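Local structure of 3,6-diketocamphane 1,6-monooxygenase (Pseudomonas putida, 4UWM) at residues P248-F260 against L334-E347. The protein catalyses the FMNH2- and oxygen-dependent Baeyer-Villiger lactonisation of a diketocamphane, a step in bacterial degradation of (-)-camphor. Sequence-based numbering, arbitrary orientation.
Sequences PDRSRHAVSHTVF and LFEATGGWGTLQVE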
ATOM      1  N   PRO A 248       5.471 -31.425  12.322  1.00 47.27           N
ATOM      2  CA  PRO A 248       6.072 -30.732  11.172  1.00 47.00           C
ATOM      3  C   PRO A 248       5.554 -31.291   9.843  1.00 48.22           C
ATOM      4  O   PRO A 248       5.484 -32.510   9.679  1.00 50.12           O
ATOM      5  CB  PRO A 248       7.582 -31.007  11.319  1.00 46.39           C
ATOM      6  CG  PRO A 248       7.765 -31.741  12.619  1.00 42.62           C
ATOM      7  CD  PRO A 248       6.436 -32.327  12.983  1.00 43.37           C
ATOM      8  N   ASP A 249       5.196 -30.399   8.919  1.00 40.40           N
ATOM      9  CA  ASP A 249       4.638 -30.753   7.614  1.00 33.03           C
ATOM     10  C   ASP A 249       5.539 -30.250   6.470  1.00 42.54           C
ATOM     11  O   ASP A 249       5.608 -29.042   6.210  1.00 39.10           O
ATOM     12  CB  ASP A 249       3.227 -30.170   7.490  1.00 36.49           C
ATOM     13  CG  ASP A 249       2.496 -30.624   6.238  1.00 37.53           C
ATOM     14  OD1 ASP A 249       3.107 -31.265   5.358  1.00 48.43           O
ATOM     15  OD2 ASP A 249       1.294 -30.316   6.119  1.00 41.38           O
ATOM     16  N   ARG A 250       6.208 -31.184   5.788  1.00 39.75           N
ATOM     17  CA  ARG A 250       7.129 -30.853   4.699  0.60 38.83           C
ATOM     18  C   ARG A 250       6.475 -30.085   3.562  1.00 38.17           C
ATOM     19  O   ARG A 250       7.137 -29.286   2.900  1.00 41.57           O
ATOM     20  CB  ARG A 250       7.801 -32.107   4.133  0.60 43.28           C
ATOM     21  CG  ARG A 250       9.023 -32.572   4.904  0.60 43.75           C
ATOM     22  CD  ARG A 250       9.704 -33.723   4.183  0.60 46.78           C
ATOM     23  NE  ARG A 250      10.628 -34.440   5.056  0.60 50.42           N
ATOM     24  CZ  ARG A 250      11.896 -34.097   5.262  0.60 45.60           C
ATOM     25  NH1 ARG A 250      12.419 -33.031   4.659  0.60 42.77           N
ATOM     26  NH2 ARG A 250      12.643 -34.822   6.080  0.60 42.52           N
ATOM     27  N   SER A 251       5.184 -30.327   3.331  1.00 35.52           N
ATOM     28  CA  SER A 251       4.485 -29.682   2.219  1.00 35.68           C
ATOM     29  C   SER A 251       4.327 -28.159   2.409  1.00 35.68           C
ATOM     30  O   SER A 251       4.000 -27.449   1.473  1.00 29.19           O
ATOM     31  CB  SER A 251       3.139 -30.346   1.961  1.00 37.65           C
ATOM     32  OG  SER A 251       2.268 -30.150   3.055  1.00 47.63           O
ATOM     33  N   ARG A 252       4.566 -27.676   3.622  1.00 38.40           N
ATOM     34  CA  ARG A 252       4.517 -26.246   3.912  1.00 38.61           C
ATOM     35  C   ARG A 252       5.874 -25.583   3.639  1.00 39.02           C
ATOM     36  O   ARG A 252       5.957 -24.357   3.499  1.00 37.57           O
ATOM     37  CB  ARG A 252       4.084 -26.006   5.366  1.00 33.60           C
ATOM     38  CG  ARG A 252       2.672 -26.476   5.696  1.00 31.74           C
ATOM     39  CD  ARG A 252       2.296 -26.152   7.141  1.00 33.21           C
ATOM     40  NE  ARG A 252       2.282 -24.706   7.429  1.00 35.17           N
ATOM     41  CZ  ARG A 252       2.532 -24.163   8.625  1.00 39.66           C
ATOM     42  NH1 ARG A 252       2.830 -24.930   9.668  1.00 32.81           N
ATOM     43  NH2 ARG A 252       2.484 -22.838   8.788  1.00 40.41           N
ATOM     44  N   HIS A 253       6.931 -26.393   3.563  1.00 32.45           N
ATOM     45  CA  HIS A 253       8.271 -25.896   3.276  1.00 30.21           C
ATOM     46  C   HIS A 253       8.353 -25.368   1.842  1.00 29.55           C
ATOM     47  O   HIS A 253       7.983 -26.067   0.896  1.00 31.55           O
ATOM     48  CB  HIS A 253       9.312 -26.991   3.514  1.00 30.49           C
ATOM     49  CG  HIS A 253      10.712 -26.483   3.640  1.00 35.95           C
ATOM     50  ND1 HIS A 253      11.800 -27.323   3.732  1.00 35.46           N
ATOM     51  CD2 HIS A 253      11.209 -25.221   3.688  1.00 35.90           C
ATOM     52  CE1 HIS A 253      12.904 -26.603   3.839  1.00 37.44           C
ATOM     53  NE2 HIS A 253      12.573 -25.325   3.817  1.00 31.54           N
ATOM     54  N   ALA A 254       8.787 -24.114   1.698  1.00 26.25           N
ATOM     55  CA  ALA A 254       9.009 -23.512   0.380  1.00 25.26           C
ATOM     56  C   ALA A 254      10.492 -23.280   0.181  1.00 23.45           C
ATOM     57  O   ALA A 254      11.185 -22.810   1.087  1.00 24.55           O
ATOM     58  CB  ALA A 254       8.223 -22.205   0.236  1.00 29.66           C
ATOM     59  N   VAL A 255      10.991 -23.658  -0.991  1.00 26.44           N
ATOM     60  CA  VAL A 255      12.421 -23.582  -1.263  1.00 25.67           C
ATOM     61  C   VAL A 255      12.624 -22.829  -2.563  1.00 25.11           C
ATOM     62  O   VAL A 255      12.066 -23.203  -3.600  1.00 28.14           O
ATOM     63  CB  VAL A 255      13.092 -24.979  -1.361  1.00 28.94           C
ATOM     64  CG1 VAL A 255      14.600 -24.827  -1.604  1.00 29.06           C
ATOM     65  CG2 VAL A 255      12.862 -25.775  -0.088  1.00 31.71           C
ATOM     66  N   SER A 256      13.427 -21.769  -2.494  1.00 24.22           N
ATOM     67  CA  SER A 256      13.687 -20.898  -3.635  0.50 25.41           C
ATOM     68  C   SER A 256      14.881 -21.400  -4.455  1.00 24.99           C
ATOM     69  O   SER A 256      15.945 -21.673  -3.890  1.00 30.31           O
ATOM     70  CB  SER A 256      13.928 -19.467  -3.138  0.50 24.28           C
ATOM     71  OG  SER A 256      14.416 -18.632  -4.169  0.50 29.04           O
ATOM     72  N   HIS A 257      14.693 -21.506  -5.762  1.00 27.08           N
ATOM     73  CA  HIS A 257      15.705 -21.982  -6.699  1.00 30.35           C
ATOM     74  C   HIS A 257      15.697 -21.063  -7.906  1.00 28.71           C
ATOM     75  O   HIS A 257      14.651 -20.491  -8.254  1.00 28.51           O
ATOM     76  CB  HIS A 257      15.355 -23.387  -7.226  1.00 31.23           C
ATOM     77  CG  HIS A 257      15.551 -24.495  -6.239  1.00 34.96           C
ATOM     78  ND1 HIS A 257      16.766 -25.120  -6.054  1.00 36.82           N
ATOM     79  CD2 HIS A 257      14.679 -25.114  -5.410  1.00 40.21           C
ATOM     80  CE1 HIS A 257      16.636 -26.066  -5.139  1.00 44.07           C
ATOM     81  NE2 HIS A 257      15.377 -26.086  -4.736  1.00 38.51           N
ATOM     82  N   THR A 258      16.849 -20.961  -8.563  1.00 26.46           N
ATOM     83  CA  THR A 258      16.931 -20.389  -9.901  1.00 27.03           C
ATOM     84  C   THR A 258      16.567 -21.515 -10.880  1.00 34.62           C
ATOM     85  O   THR A 258      17.195 -22.580 -10.864  1.00 30.89           O
ATOM     86  CB  THR A 258      18.342 -19.849 -10.165  1.00 27.62           C
ATOM     87  OG1 THR A 258      18.660 -18.867  -9.172  1.00 27.58           O
ATOM     88  CG2 THR A 258      18.455 -19.243 -11.569  1.00 25.80           C
ATOM     89  N   VAL A 259      15.526 -21.289 -11.682  1.00 29.75           N
ATOM     90  CA  VAL A 259      14.878 -22.335 -12.470  1.00 31.33           C
ATOM     91  C   VAL A 259      14.575 -21.802 -13.856  1.00 34.32           C
ATOM     92  O   VAL A 259      13.948 -20.756 -14.003  1.00 32.47           O
ATOM     93  CB  VAL A 259      13.545 -22.821 -11.841  1.00 30.18           C
ATOM     94  CG1 VAL A 259      12.984 -24.014 -12.601  1.00 34.34           C
ATOM     95  CG2 VAL A 259      13.726 -23.197 -10.389  1.00 31.34           C
ATOM     96  N   PHE A 260      15.031 -22.519 -14.882  1.00 40.48           N
ATOM     97  CA  PHE A 260      14.665 -22.169 -16.250  1.00 32.40           C
ATOM     98  C   PHE A 260      14.469 -23.422 -17.107  1.00 39.54           C
ATOM     99  O   PHE A 260      15.290 -24.349 -17.084  1.00 39.19           O
ATOM    100  CB  PHE A 260      15.666 -21.200 -16.878  1.00 29.78           C
ATOM    101  CG  PHE A 260      15.175 -20.590 -18.167  1.00 38.14           C
ATOM    102  CD1 PHE A 260      15.341 -21.258 -19.385  1.00 35.15           C
ATOM    103  CD2 PHE A 260      14.525 -19.363 -18.168  1.00 28.29           C
ATOM    104  CE1 PHE A 260      14.878 -20.701 -20.567  1.00 36.95           C
ATOM    105  CE2 PHE A 260      14.056 -18.804 -19.348  1.00 28.97           C
ATOM    106  CZ  PHE A 260      14.229 -19.473 -20.552  1.00 36.63           C
ATOM    107  N   LEU A 334      17.250 -34.277  -5.940  1.00 50.87           N
ATOM    108  CA  LEU A 334      17.227 -33.456  -4.728  1.00 38.46           C
ATOM    109  C   LEU A 334      16.281 -34.016  -3.689  1.00 34.33           C
ATOM    110  O   LEU A 334      16.617 -34.050  -2.502  1.00 40.40           O
ATOM    111  CB  LEU A 334      16.858 -32.002  -5.038  1.00 42.23           C
ATOM    112  CG  LEU A 334      17.936 -31.184  -5.730  1.00 36.69           C
ATOM    113  CD1 LEU A 334      17.306 -29.996  -6.434  1.00 38.95           C
ATOM    114  CD2 LEU A 334      18.985 -30.747  -4.719  1.00 42.68           C
ATOM    115  N   PHE A 335      15.107 -34.453  -4.143  1.00 37.02           N
ATOM    116  CA  PHE A 335      14.092 -35.047  -3.270  1.00 42.64           C
ATOM    117  C   PHE A 335      14.594 -36.310  -2.586  1.00 49.55           C
ATOM    118  O   PHE A 335      14.378 -36.492  -1.385  1.00 49.36           O
ATOM    119  CB  PHE A 335      12.808 -35.330  -4.044  1.00 41.50           C
ATOM    120  CG  PHE A 335      11.791 -34.213  -3.971  1.00 48.99           C
ATOM    121  CD1 PHE A 335      12.141 -32.901  -4.294  1.00 49.86           C
ATOM    122  CD2 PHE A 335      10.478 -34.477  -3.597  1.00 47.40           C
ATOM    123  CE1 PHE A 335      11.204 -31.883  -4.232  1.00 43.74           C
ATOM    124  CE2 PHE A 335       9.537 -33.463  -3.536  1.00 51.95           C
ATOM    125  CZ  PHE A 335       9.901 -32.165  -3.858  1.00 45.06           C
ATOM    126  N   GLU A 336      15.259 -37.174  -3.353  1.00 55.21           N
ATOM    127  CA  GLU A 336      15.874 -38.376  -2.790  0.50 54.34           C
ATOM    128  C   GLU A 336      16.963 -38.008  -1.787  1.00 50.74           C
ATOM    129  O   GLU A 336      17.099 -38.653  -0.748  1.00 53.64           O
ATOM    130  CB  GLU A 336      16.438 -39.276  -3.891  0.50 60.98           C
ATOM    131  CG  GLU A 336      15.398 -40.165  -4.555  0.50 69.49           C
ATOM    132  CD  GLU A 336      14.534 -40.903  -3.549  0.50 67.75           C
ATOM    133  OE1 GLU A 336      13.873 -40.236  -2.727  0.50 71.10           O
ATOM    134  OE2 GLU A 336      14.512 -42.149  -3.581  0.50 65.54           O
ATOM    135  N   ALA A 337      17.718 -36.951  -2.081  1.00 44.93           N
ATOM    136  CA  ALA A 337      18.822 -36.542  -1.217  1.00 44.22           C
ATOM    137  C   ALA A 337      18.418 -35.812   0.075  1.00 52.04           C
ATOM    138  O   ALA A 337      19.152 -35.875   1.064  1.00 54.59           O
ATOM    139  CB  ALA A 337      19.836 -35.723  -2.005  1.00 46.77           C
ATOM    140  N   THR A 338      17.265 -35.136   0.074  1.00 49.49           N
ATOM    141  CA  THR A 338      16.875 -34.262   1.205  1.00 44.62           C
ATOM    142  C   THR A 338      15.518 -34.586   1.835  1.00 37.95           C
ATOM    143  O   THR A 338      15.244 -34.173   2.963  1.00 45.87           O
ATOM    144  CB  THR A 338      16.829 -32.763   0.796  1.00 41.68           C
ATOM    145  OG1 THR A 338      15.785 -32.562  -0.169  1.00 43.50           O
ATOM    146  CG2 THR A 338      18.160 -32.301   0.216  1.00 47.04           C
ATOM    147  N   GLY A 339      14.659 -35.280   1.096  1.00 41.83           N
ATOM    148  CA  GLY A 339      13.282 -35.533   1.529  1.00 40.84           C
ATOM    149  C   GLY A 339      12.273 -34.683   0.770  1.00 46.16           C
ATOM    150  O   GLY A 339      11.084 -35.008   0.724  1.00 53.01           O
ATOM    151  N   GLY A 340      12.746 -33.584   0.185  1.00 46.60           N
ATOM    152  CA  GLY A 340      11.893 -32.703  -0.620  1.00 51.87           C
ATOM    153  C   GLY A 340      11.282 -31.513   0.115  1.00 43.54           C
ATOM    154  O   GLY A 340      11.703 -31.157   1.222  1.00 44.62           O
ATOM    155  N   TRP A 341      10.283 -30.903  -0.520  1.00 42.40           N
ATOM    156  CA  TRP A 341       9.633 -29.682  -0.029  1.00 37.76           C
ATOM    157  C   TRP A 341       8.287 -29.564  -0.709  1.00 34.34           C
ATOM    158  O   TRP A 341       8.020 -30.262  -1.687  1.00 36.36           O
ATOM    159  CB  TRP A 341      10.484 -28.443  -0.353  1.00 36.52           C
ATOM    160  CG  TRP A 341      10.837 -28.322  -1.826  1.00 33.55           C
ATOM    161  CD1 TRP A 341      10.026 -27.871  -2.834  1.00 30.86           C
ATOM    162  CD2 TRP A 341      12.073 -28.698  -2.446  1.00 35.86           C
ATOM    163  NE1 TRP A 341      10.685 -27.936  -4.036  1.00 34.16           N
ATOM    164  CE2 TRP A 341      11.945 -28.429  -3.828  1.00 30.30           C
ATOM    165  CE3 TRP A 341      13.279 -29.236  -1.971  1.00 35.31           C
ATOM    166  CZ2 TRP A 341      12.973 -28.681  -4.738  1.00 35.24           C
ATOM    167  CZ3 TRP A 341      14.305 -29.476  -2.880  1.00 32.02           C
ATOM    168  CH2 TRP A 341      14.144 -29.201  -4.245  1.00 34.37           C
ATOM    169  N   GLY A 342       7.442 -28.671  -0.203  1.00 31.14           N
ATOM    170  CA  GLY A 342       6.116 -28.493  -0.766  1.00 31.89           C
ATOM    171  C   GLY A 342       5.993 -27.544  -1.954  1.00 31.38           C
ATOM    172  O   GLY A 342       5.144 -27.756  -2.818  1.00 29.15           O
ATOM    173  N   THR A 343       6.800 -26.476  -1.980  1.00 29.69           N
ATOM    174  CA  THR A 343       6.698 -25.475  -3.064  1.00 25.35           C
ATOM    175  C   THR A 343       8.059 -25.149  -3.634  1.00 23.57           C
ATOM    176  O   THR A 343       9.004 -24.821  -2.889  1.00 28.12           O
ATOM    177  CB  THR A 343       6.008 -24.146  -2.609  1.00 26.90           C
ATOM    178  OG1 THR A 343       4.682 -24.414  -2.140  1.00 25.75           O
ATOM    179  CG2 THR A 343       5.896 -23.164  -3.780  1.00 25.67           C
ATOM    180  N   LEU A 344       8.157 -25.231  -4.955  1.00 24.97           N
ATOM    181  CA  LEU A 344       9.361 -24.814  -5.642  1.00 28.62           C
ATOM    182  C   LEU A 344       9.177 -23.332  -5.963  1.00 25.33           C
ATOM    183  O   LEU A 344       8.354 -22.966  -6.822  1.00 25.95           O
ATOM    184  CB  LEU A 344       9.562 -25.614  -6.933  1.00 31.05           C
ATOM    185  CG  LEU A 344      10.731 -25.147  -7.799  1.00 32.74           C
ATOM    186  CD1 LEU A 344      12.047 -25.596  -7.197  1.00 42.51           C
ATOM    187  CD2 LEU A 344      10.584 -25.634  -9.234  1.00 38.13           C
ATOM    188  N   GLN A 345       9.937 -22.491  -5.267  1.00 24.21           N
ATOM    189  CA  GLN A 345       9.711 -21.055  -5.365  1.00 24.03           C
ATOM    190  C   GLN A 345      10.662 -20.506  -6.402  1.00 20.68           C
ATOM    191  O   GLN A 345      11.840 -20.328  -6.135  1.00 25.62           O
ATOM    192  CB  GLN A 345       9.880 -20.362  -3.994  1.00 23.85           C
ATOM    193  CG  GLN A 345       8.982 -19.137  -3.792  1.00 31.94           C
ATOM    194  CD  GLN A 345       7.522 -19.491  -3.494  1.00 32.55           C
ATOM    195  OE1 GLN A 345       7.236 -20.406  -2.715  1.00 29.06           O
ATOM    196  NE2 GLN A 345       6.592 -18.742  -4.089  1.00 25.71           N
ATOM    197  N   VAL A 346      10.136 -20.235  -7.590  1.00 19.68           N
ATOM    198  CA  VAL A 346      10.969 -19.806  -8.713  1.00 20.80           C
ATOM    199  C   VAL A 346      11.334 -18.322  -8.668  1.00 22.50           C
ATOM    200  O   VAL A 346      10.452 -17.466  -8.615  1.00 25.65           O
ATOM    201  CB  VAL A 346      10.286 -20.143 -10.056  1.00 23.29           C
ATOM    202  CG1 VAL A 346      11.165 -19.721 -11.227  1.00 25.56           C
ATOM    203  CG2 VAL A 346       9.973 -21.637 -10.104  1.00 23.14           C
ATOM    204  N   GLU A 347      12.630 -18.028  -8.704  1.00 22.45           N
ATOM    205  CA  GLU A 347      13.124 -16.647  -8.672  1.00 23.78           C
ATOM    206  C   GLU A 347      12.809 -15.923  -9.972  1.00 30.07           C
ATOM    207  O   GLU A 347      13.208 -16.373 -11.053  1.00 28.05           O
ATOM    208  CB  GLU A 347      14.631 -16.614  -8.432  1.00 25.45           C
ATOM    209  CG  GLU A 347      15.101 -17.017  -7.039  1.00 36.63           C
ATOM    210  CD  GLU A 347      14.930 -15.928  -5.975  1.00 36.76           C
ATOM    211  OE1 GLU A 347      14.531 -14.775  -6.308  1.00 33.51           O
ATOM    212  OE2 GLU A 347      15.192 -16.244  -4.795  1.00 43.42           O
TER
HETATM  213  O   HOH W   1      12.483 -30.080   3.532  1.00 49.30           O
HETATM  214  O   HOH W   2      15.571 -32.659   5.244  1.00 57.10           O
HETATM  215  O   HOH W   3       4.495 -24.912   0.429  1.00 40.53           O
HETATM  216  O   HOH W   4      14.751 -18.647 -12.102  1.00 26.13           O
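Strands 254-257 and 343-347 pair in parallel, their axes at 32°, with Val-255 N donating to Thr-343 O at 3.0 Å and Val-255 O accepting from Gln-345 N before His-257 repeats the pattern with Gln-345 and Glu-347. Where the ladder begins, His-253 O takes both Gly-342 N and Thr-343 N; a side chain on Gly-342 would collide with Ser-251 O. On the face bearing Val-255, His-257 and Leu-344 the Trp-341 indole is sandwiched: Val-255 CB lies over its five-membered ring, 4.2 Å from the centroid, and Phe-335 covers the opposite face. A chi1 of 54°, with CG between the backbone N and carbonyl carbon, brings the indole face against Val-255 and its far edge to the His-257 imidazole, whose NE2 comes 3.4 Å from Trp-341 CH2. With an alanine in place of Trp-341, a gap would probably open between Val-255 and Phe-335 and the His-257 ring would lose a neighbour. Leu-344 CD1 presses on His-257 CD2. On the face bearing Ala-254, Ser-256 and Gln-345, Ser-256 OG, in one of two conformers, donates to Glu-347 OE2, while OE1 bonds the FMN-binding His-10, placing the end of strand 343-347 beside the cofactor site. These are the last two strands of the TIM barrel, closed by strand 343-347 pairing with strand 4-9; strand 219-223 flanks 254-261, and helix 356-369 packs on Val-259 and Val-346.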